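Local coordinates for uncharacterized protein lp_2219 (Lactobacillus plantarum, PDB 3HFQ), which is of unknown function but adopts the seven-bladed beta-propeller fold of the lactonase family, and so may act on a lactone substrate, at residues A[30-35]-A[330-335]; A[111-114]-A[120-123]; A[212-217]-A[223-228]. The protein carries 1 engineered substitution. All blocks are in the same frame, centred on the assembly; numbering follows the deposited sequence.

Interaction 1. Residues A[30-35]-A[330-335]; sequences LTNDGL and TVPEGV
Asn-32 makes the contact from the side of 30-35, meeting Thr-330, Val-331 and Pro-332 over a small interface of 107 Å² in all. Two residues before it, Leu-30 packs on Ala-310 of strand 309-315, a residue that Val-331 also touches. Thr-31 points its CB away from 330-335, and its OG1 donates to Asp-33 OD1 at 2.9 Å, meeting that oxygen from above the carboxylate plane. The bond spans Asn-32 and ties its two flanking residues together. At Asn-32 itself, CG stands anti to the backbone N (chi1 173°), which carries the amide out across the gap. Its CB lies 3.3 Å from Thr-330 O and its CG 3.5 Å from the same oxygen, while the end of the amide lies beside Val-331 CG2 and Pro-332 CD.

The nearest CA atoms, those of Asn-32 and Val-331, are 6.6 Å apart, too far for a beta bridge, and this matches the topology. Segment 30-35 is on the outermost strand of the propeller blade that joins the two ends of the chain, whereas 330-335 is the link from the last strand of the preceding blade to strand 334-339, the C-terminal strand completing the closing one. This link bends through a type II turn from Val-331 to Gly-334, whose bond from Gly-334 N to Val-331 O is weak at 3.5 Å. A CB on Gly-334 would be crowded by Val-331 CG1. Tyr-19 of strand 17-24 touches both Asn-32 and Pro-332, bridging the contact from the adjoining strand.

Beyond Asn-32 the outer strand is irregular: Asp-33 and Gly-34 both face Gln-20 in a classic beta bulge, with Gly-34 at a phi of 136°, where a CB would jam against the preceding carbonyl oxygen.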
loop_
_atom_site.group_PDB
_atom_site.type_symbol
_atom_site.label_atom_id
_atom_site.label_comp_id
_atom_site.label_asym_id
_atom_site.label_seq_id
_atom_site.Cartn_x
_atom_site.Cartn_y
_atom_site.Cartn_z
ATOM N N LEU A 30 10.779 2.367 18.906
ATOM C CA LEU A 30 9.794 1.579 18.180
ATOM C C LEU A 30 9.853 0.170 18.757
ATOM O O LEU A 30 10.928 -0.421 18.844
ATOM C CB LEU A 30 10.136 1.524 16.692
ATOM C CG LEU A 30 9.251 0.587 15.871
ATOM C CD1 LEU A 30 7.851 1.173 15.797
ATOM C CD2 LEU A 30 9.833 0.396 14.474
ATOM N N THR A 31 8.701 -0.369 19.146
ATOM C CA THR A 31 8.650 -1.714 19.708
ATOM C C THR A 31 7.645 -2.582 18.959
ATOM O O THR A 31 6.763 -2.076 18.262
ATOM C CB THR A 31 8.180 -1.710 21.180
ATOM O OG1 THR A 31 6.842 -1.202 21.244
ATOM C CG2 THR A 31 9.082 -0.859 22.050
ATOM N N ASN A 32 7.801 -3.892 19.094
ATOM C CA ASN A 32 6.859 -4.843 18.525
ATOM C C ASN A 32 6.334 -5.457 19.816
ATOM O O ASN A 32 7.003 -6.288 20.429
ATOM C CB ASN A 32 7.555 -5.910 17.671
ATOM C CG ASN A 32 6.599 -7.007 17.218
ATOM O OD1 ASN A 32 6.968 -7.891 16.442
ATOM N ND2 ASN A 32 5.365 -6.958 17.711
ATOM N N ASP A 33 5.162 -5.005 20.248
ATOM C CA ASP A 33 4.567 -5.476 21.493
ATOM C C ASP A 33 4.044 -6.904 21.460
ATOM O O ASP A 33 3.792 -7.500 22.506
ATOM C CB ASP A 33 3.449 -4.523 21.933
ATOM C CG ASP A 33 3.935 -3.092 22.084
ATOM O OD1 ASP A 33 5.019 -2.893 22.672
ATOM O OD2 ASP A 33 3.236 -2.164 21.621
ATOM N N GLY A 34 3.874 -7.459 20.269
ATOM C CA GLY A 34 3.392 -8.823 20.188
ATOM C C GLY A 34 2.325 -9.059 19.143
ATOM O O GLY A 34 1.898 -8.141 18.444
ATOM N N LEU A 35 1.898 -10.312 19.050
ATOM C CA LEU A 35 0.885 -10.734 18.096
ATOM C C LEU A 35 -0.501 -10.214 18.473
ATOM O O LEU A 35 -0.946 -10.370 19.610
ATOM C CB LEU A 35 0.859 -12.262 18.036
ATOM C CG LEU A 35 -0.072 -12.920 17.020
ATOM C CD1 LEU A 35 0.489 -12.719 15.620
ATOM C CD2 LEU A 35 -0.197 -14.409 17.336
ATOM N N THR A 330 12.562 -6.395 15.764
ATOM C CA THR A 330 12.038 -7.613 15.164
ATOM C C THR A 330 10.540 -7.677 14.865
ATOM O O THR A 330 9.697 -7.551 15.754
ATOM C CB THR A 330 12.427 -8.850 16.007
ATOM O OG1 THR A 330 13.848 -8.875 16.181
ATOM C CG2 THR A 330 11.996 -10.136 15.302
ATOM N N VAL A 331 10.239 -7.873 13.586
ATOM C CA VAL A 331 8.879 -8.018 13.078
ATOM C C VAL A 331 9.044 -9.094 12.016
ATOM O O VAL A 331 9.547 -8.825 10.924
ATOM C CB VAL A 331 8.354 -6.739 12.389
ATOM C CG1 VAL A 331 6.991 -7.027 11.753
ATOM C CG2 VAL A 331 8.228 -5.605 13.397
ATOM N N PRO A 332 8.626 -10.331 12.322
ATOM C CA PRO A 332 8.756 -11.434 11.368
ATOM C C PRO A 332 8.026 -11.301 10.036
ATOM O O PRO A 332 6.814 -11.106 9.995
ATOM C CB PRO A 332 8.283 -12.644 12.176
ATOM C CG PRO A 332 7.288 -12.055 13.117
ATOM C CD PRO A 332 7.976 -10.784 13.565
ATOM N N GLU A 333 8.791 -11.410 8.952
ATOM C CA GLU A 333 8.248 -11.349 7.599
ATOM C C GLU A 333 7.351 -10.131 7.362
ATOM O O GLU A 333 6.369 -10.219 6.628
ATOM C CB GLU A 333 7.454 -12.632 7.317
ATOM C CG GLU A 333 8.202 -13.923 7.659
ATOM C CD GLU A 333 7.379 -15.174 7.384
ATOM O OE1 GLU A 333 7.004 -15.395 6.214
ATOM O OE2 GLU A 333 7.108 -15.932 8.337
ATOM N N GLY A 334 7.698 -8.999 7.968
ATOM C CA GLY A 334 6.895 -7.792 7.823
ATOM C C GLY A 334 6.777 -7.223 6.420
ATOM O O GLY A 334 7.788 -7.028 5.743
ATOM N N VAL A 335 5.545 -6.939 5.991
ATOM C CA VAL A 335 5.298 -6.390 4.658
ATOM C C VAL A 335 4.204 -5.314 4.595
ATOM O O VAL A 335 3.814 -4.880 3.509
ATOM C CB VAL A 335 4.937 -7.506 3.653
ATOM C CG1 VAL A 335 6.149 -8.406 3.421
ATOM C CG2 VAL A 335 3.754 -8.326 4.178
#

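Interaction 2. Residues A[111-114]-A[120-123]; sequences EVMK and ALTL
Lys-114 and Thr-122 form an antiparallel hydrogen-bonded pair, with two backbone bonds of unequal quality. Lys-114 N donates to Thr-122 O at 2.8 Å with an N-H...O angle of 159°; the return bond, from Thr-122 N to Lys-114 O, is longer at 3.1 Å and more bent, 137°. Lys-114 O also accepts a hydrogen bond from water 1 at 2.9 Å, and the CA-H of Leu-121 points to it as well, so several donors converge on one carbonyl. The same water is hydrogen-bonded to Thr-122 OG1 at 2.6 Å, linking backbone and side chain across the pair.

Apolar contacts follow the non-hydrogen-bonded pair of Met-113, present as selenomethionine, and Leu-123. The extended Met-113 chain crosses Leu-121 at about a right angle, its SE 3.8 Å from Leu-121 CD1, while its CG rests against Leu-123 CA. Leu-123 has CG anti to the backbone N (chi1 -180°), which brings CD1 back over the opposing strand to within 3.6 Å of Val-112 O. There it also meets the carboxylate of Glu-111, whose OE2 is hydrogen-bonded to Thr-126.

On the face of Lys-114 and Thr-122 the two side chains run side by side in the same direction, Lys-114 CG lying 3.8 Å from Thr-122 CB.

The hairpin forms the two outer strands of a propeller blade: strand 99-104 pairs with 109-115 on its inner side, and Met-113, Leu-121 and Leu-123 pack against Val-81 of strand 74-84, the outer strand of the preceding blade.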
loop_
_atom_site.group_PDB
_atom_site.type_symbol
_atom_site.label_atom_id
_atom_site.label_comp_id
_atom_site.label_asym_id
_atom_site.label_seq_id
_atom_site.Cartn_x
_atom_site.Cartn_y
_atom_site.Cartn_z
ATOM N N GLU A 111 -12.040 -6.842 -6.293
ATOM C CA GLU A 111 -13.263 -7.297 -5.648
ATOM C C GLU A 111 -13.846 -6.236 -4.727
ATOM O O GLU A 111 -13.119 -5.380 -4.210
ATOM C CB GLU A 111 -13.008 -8.584 -4.853
ATOM C CG GLU A 111 -12.780 -9.853 -5.676
ATOM C CD GLU A 111 -13.149 -11.099 -4.889
ATOM O OE1 GLU A 111 -13.074 -11.042 -3.642
ATOM O OE2 GLU A 111 -13.506 -12.132 -5.497
ATOM N N VAL A 112 -15.162 -6.302 -4.535
ATOM C CA VAL A 112 -15.869 -5.356 -3.680
ATOM C C VAL A 112 -16.723 -6.138 -2.690
ATOM O O VAL A 112 -17.381 -7.112 -3.059
ATOM C CB VAL A 112 -16.798 -4.437 -4.507
ATOM C CG1 VAL A 112 -17.425 -3.370 -3.602
ATOM C CG2 VAL A 112 -16.017 -3.796 -5.646
HETATM N N MSE A 113 -16.699 -5.715 -1.431
HETATM C CA MSE A 113 -17.473 -6.355 -0.375
HETATM C C MSE A 113 -18.202 -5.265 0.394
HETATM O O MSE A 113 -17.712 -4.140 0.484
HETATM C CB MSE A 113 -16.539 -7.117 0.574
HETATM C CG MSE A 113 -15.870 -8.324 -0.058
HETATM SE SE MSE A 113 -14.230 -8.792 0.836
HETATM C CE MSE A 113 -13.461 -9.958 -0.505
ATOM N N LYS A 114 -19.369 -5.586 0.945
ATOM C CA LYS A 114 -20.120 -4.597 1.711
ATOM C C LYS A 114 -19.967 -4.869 3.205
ATOM O O LYS A 114 -19.925 -6.019 3.634
ATOM C CB LYS A 114 -21.600 -4.609 1.305
ATOM C CG LYS A 114 -22.317 -5.931 1.506
ATOM C CD LYS A 114 -23.761 -5.840 1.014
ATOM C CE LYS A 114 -24.524 -7.133 1.272
ATOM N NZ LYS A 114 -25.909 -7.086 0.721
ATOM N N ALA A 120 -18.778 -7.083 9.770
ATOM C CA ALA A 120 -18.619 -8.279 8.948
ATOM C C ALA A 120 -18.777 -7.947 7.461
ATOM O O ALA A 120 -19.418 -6.958 7.108
ATOM C CB ALA A 120 -19.633 -9.335 9.369
ATOM N N LEU A 121 -18.203 -8.785 6.599
ATOM C CA LEU A 121 -18.247 -8.558 5.155
ATOM C C LEU A 121 -19.057 -9.554 4.329
ATOM O O LEU A 121 -19.284 -10.693 4.741
ATOM C CB LEU A 121 -16.823 -8.531 4.595
ATOM C CG LEU A 121 -15.870 -7.477 5.151
ATOM C CD1 LEU A 121 -14.507 -7.642 4.489
ATOM C CD2 LEU A 121 -16.429 -6.086 4.895
ATOM N N THR A 122 -19.483 -9.093 3.154
ATOM C CA THR A 122 -20.236 -9.900 2.199
ATOM C C THR A 122 -19.777 -9.502 0.799
ATOM O O THR A 122 -19.770 -8.317 0.453
ATOM C CB THR A 122 -21.750 -9.654 2.291
ATOM O OG1 THR A 122 -22.197 -9.881 3.633
ATOM C CG2 THR A 122 -22.498 -10.598 1.352
ATOM N N LEU A 123 -19.397 -10.490 -0.002
ATOM C CA LEU A 123 -18.936 -10.244 -1.368
ATOM C C LEU A 123 -20.064 -9.707 -2.247
ATOM O O LEU A 123 -21.191 -10.203 -2.192
ATOM C CB LEU A 123 -18.400 -11.543 -1.973
ATOM C CG LEU A 123 -17.862 -11.492 -3.404
ATOM C CD1 LEU A 123 -16.597 -10.642 -3.456
ATOM C CD2 LEU A 123 -17.570 -12.914 -3.879
HETATM O O HOH W 1 -22.035 -7.599 4.915
#

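Interaction 3. Residues A[212-217]-A[223-228]; sequences ASLKYD and FTQLGI
A classic beta bulge interrupts the outer hairpin of a propeller blade where Leu-226 and Gly-227 both face Ser-213. The bonding pattern is the evidence: Ser-213 N donates to Gly-227 O at 2.9 Å, but Ser-213 O accepts its hydrogen bond from Leu-226 N, at 2.7 Å, and the register moves by one residue. Past the bulge, the pairing is regular again, with Lys-215 N bonded to Thr-224 O at 2.9 Å and Thr-224 N to Lys-215 O at 3.0 Å.

Phe-223 dominates the face that it shares with Leu-214 and Tyr-216. With CG anti to the carbonyl carbon (chi1 -65°), its ring is set between these two side chains. Leu-214 CD1 sits over one face in a CH-pi contact, 4.2 Å from the ring centroid and 23° off the normal. Over the opposite face comes Tyr-216 CD1, which is 3.5 Å from Phe-223 CE1; the two ring planes are inclined at 49°. The other branch of Leu-214, CD2, leans on Gln-225 CA.

Strands 210-217 and 222-230 are the third and fourth of a four-stranded antiparallel blade, and this face meets the preceding blade, where Leu-181 touches both Leu-214 and Phe-223. The far end of the Tyr-216 ring is fixed separately, by a hydrogen bond from OH to Asp-151. An alanine in place of Phe-223 would leave Leu-214 CD1 and the flank of Tyr-216 without the ring between them and is likely to open a gap toward Leu-181.

On the other face, both methyls of Leu-226 lie against Lys-215, CD1 being 3.8 Å from Lys-215 CB. The Lys-215 chain bends away from there, taking NZ to Gln-199 and to a weak bond with Tyr-216 O.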
loop_
_atom_site.group_PDB
_atom_site.type_symbol
_atom_site.label_atom_id
_atom_site.label_comp_id
_atom_site.label_asym_id
_atom_site.label_seq_id
_atom_site.Cartn_x
_atom_site.Cartn_y
_atom_site.Cartn_z
ATOM N N ALA A 212 5.745 8.011 -11.987
ATOM C CA ALA A 212 5.119 8.832 -13.006
ATOM C C ALA A 212 4.240 9.865 -12.317
ATOM O O ALA A 212 3.460 9.523 -11.425
ATOM C CB ALA A 212 4.275 7.963 -13.932
ATOM N N SER A 213 4.388 11.133 -12.692
ATOM C CA SER A 213 3.537 12.168 -12.122
ATOM C C SER A 213 2.345 12.237 -13.068
ATOM O O SER A 213 2.524 12.263 -14.287
ATOM C CB SER A 213 4.251 13.526 -12.082
ATOM O OG SER A 213 5.215 13.577 -11.046
ATOM N N LEU A 214 1.137 12.257 -12.514
ATOM C CA LEU A 214 -0.072 12.303 -13.331
ATOM C C LEU A 214 -0.987 13.439 -12.902
ATOM O O LEU A 214 -1.048 13.781 -11.721
ATOM C CB LEU A 214 -0.861 10.998 -13.190
ATOM C CG LEU A 214 -0.114 9.664 -13.277
ATOM C CD1 LEU A 214 -1.055 8.543 -12.861
ATOM C CD2 LEU A 214 0.411 9.448 -14.694
ATOM N N LYS A 215 -1.689 14.020 -13.870
ATOM C CA LYS A 215 -2.654 15.071 -13.583
ATOM C C LYS A 215 -4.004 14.358 -13.622
ATOM O O LYS A 215 -4.286 13.613 -14.562
ATOM C CB LYS A 215 -2.618 16.160 -14.662
ATOM C CG LYS A 215 -3.650 17.269 -14.466
ATOM C CD LYS A 215 -3.278 18.194 -13.312
ATOM C CE LYS A 215 -4.391 19.195 -13.007
ATOM N NZ LYS A 215 -5.604 18.518 -12.461
ATOM N N TYR A 216 -4.831 14.567 -12.604
ATOM C CA TYR A 216 -6.146 13.932 -12.557
ATOM C C TYR A 216 -7.237 14.987 -12.710
ATOM O O TYR A 216 -7.164 16.052 -12.103
ATOM C CB TYR A 216 -6.333 13.199 -11.225
ATOM C CG TYR A 216 -7.669 12.499 -11.086
ATOM C CD1 TYR A 216 -7.969 11.367 -11.844
ATOM C CD2 TYR A 216 -8.629 12.964 -10.186
ATOM C CE1 TYR A 216 -9.192 10.712 -11.708
ATOM C CE2 TYR A 216 -9.857 12.320 -10.043
ATOM C CZ TYR A 216 -10.130 11.192 -10.807
ATOM O OH TYR A 216 -11.334 10.540 -10.656
ATOM N N ASP A 217 -8.245 14.683 -13.522
ATOM C CA ASP A 217 -9.358 15.604 -13.735
ATOM C C ASP A 217 -10.649 14.959 -13.230
ATOM O O ASP A 217 -11.095 13.945 -13.763
ATOM C CB ASP A 217 -9.492 15.937 -15.225
ATOM C CG ASP A 217 -10.535 17.010 -15.496
ATOM O OD1 ASP A 217 -11.192 17.469 -14.537
ATOM O OD2 ASP A 217 -10.692 17.395 -16.670
ATOM N N PHE A 223 -6.704 10.492 -16.303
ATOM C CA PHE A 223 -5.350 10.978 -16.063
ATOM C C PHE A 223 -4.628 11.418 -17.332
ATOM O O PHE A 223 -5.013 11.064 -18.451
ATOM C CB PHE A 223 -4.486 9.868 -15.451
ATOM C CG PHE A 223 -4.912 9.416 -14.088
ATOM C CD1 PHE A 223 -4.587 10.162 -12.961
ATOM C CD2 PHE A 223 -5.575 8.203 -13.921
ATOM C CE1 PHE A 223 -4.906 9.701 -11.687
ATOM C CE2 PHE A 223 -5.900 7.735 -12.652
ATOM C CZ PHE A 223 -5.562 8.486 -11.533
ATOM N N THR A 224 -3.553 12.171 -17.119
ATOM C CA THR A 224 -2.666 12.639 -18.176
ATOM C C THR A 224 -1.272 12.494 -17.566
ATOM O O THR A 224 -1.006 13.042 -16.495
ATOM C CB THR A 224 -2.898 14.124 -18.537
ATOM O OG1 THR A 224 -4.197 14.280 -19.124
ATOM C CG2 THR A 224 -1.844 14.597 -19.541
ATOM N N GLN A 225 -0.395 11.739 -18.222
ATOM C CA GLN A 225 0.958 11.555 -17.701
ATOM C C GLN A 225 1.749 12.848 -17.882
ATOM O O GLN A 225 1.778 13.408 -18.978
ATOM C CB GLN A 225 1.666 10.414 -18.433
ATOM C CG GLN A 225 3.063 10.127 -17.897
ATOM C CD GLN A 225 3.766 9.029 -18.659
ATOM O OE1 GLN A 225 3.297 7.892 -18.701
ATOM N NE2 GLN A 225 4.899 9.362 -19.269
ATOM N N LEU A 226 2.388 13.318 -16.813
ATOM C CA LEU A 226 3.164 14.558 -16.865
ATOM C C LEU A 226 4.669 14.379 -17.045
ATOM O O LEU A 226 5.292 15.064 -17.859
ATOM C CB LEU A 226 2.910 15.376 -15.597
ATOM C CG LEU A 226 1.737 16.359 -15.575
ATOM C CD1 LEU A 226 0.672 15.983 -16.599
ATOM C CD2 LEU A 226 1.176 16.397 -14.166
ATOM N N GLY A 227 5.253 13.472 -16.271
ATOM C CA GLY A 227 6.682 13.229 -16.355
ATOM C C GLY A 227 7.054 11.963 -15.609
ATOM O O GLY A 227 6.216 11.378 -14.923
ATOM N N ILE A 228 8.306 11.535 -15.742
ATOM C CA ILE A 228 8.777 10.322 -15.078
ATOM C C ILE A 228 10.180 10.517 -14.502
ATOM O O ILE A 228 11.031 11.157 -15.122
ATOM C CB ILE A 228 8.809 9.126 -16.065
ATOM C CG1 ILE A 228 7.396 8.833 -16.580
ATOM C CG2 ILE A 228 9.390 7.894 -15.383
ATOM C CD1 ILE A 228 7.315 7.640 -17.515
HETATM O O HOH W 2 -6.259 14.390 -17.100
#

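Overall arrangement
From the N terminus, the chain first lays down three strands of one blade; the outermost holds 30-35, whose partner 330-335 arrives only after 294 further residues. Interaction 1 therefore closes the longest loop, where the C-terminal strand completes the N-terminal blade in the manner of a propeller's ring closure. Interactions 2 and 3 both fall within that span, one after the other without crossing, and each pairs the two arms of a hairpin whose segments are separated by only five residues, the outer two strands of its own blade. No two contacts touch. Their centres are 28 to 36 Å apart, and interactions 1 and 3 lie on opposite sides of the chain's centre.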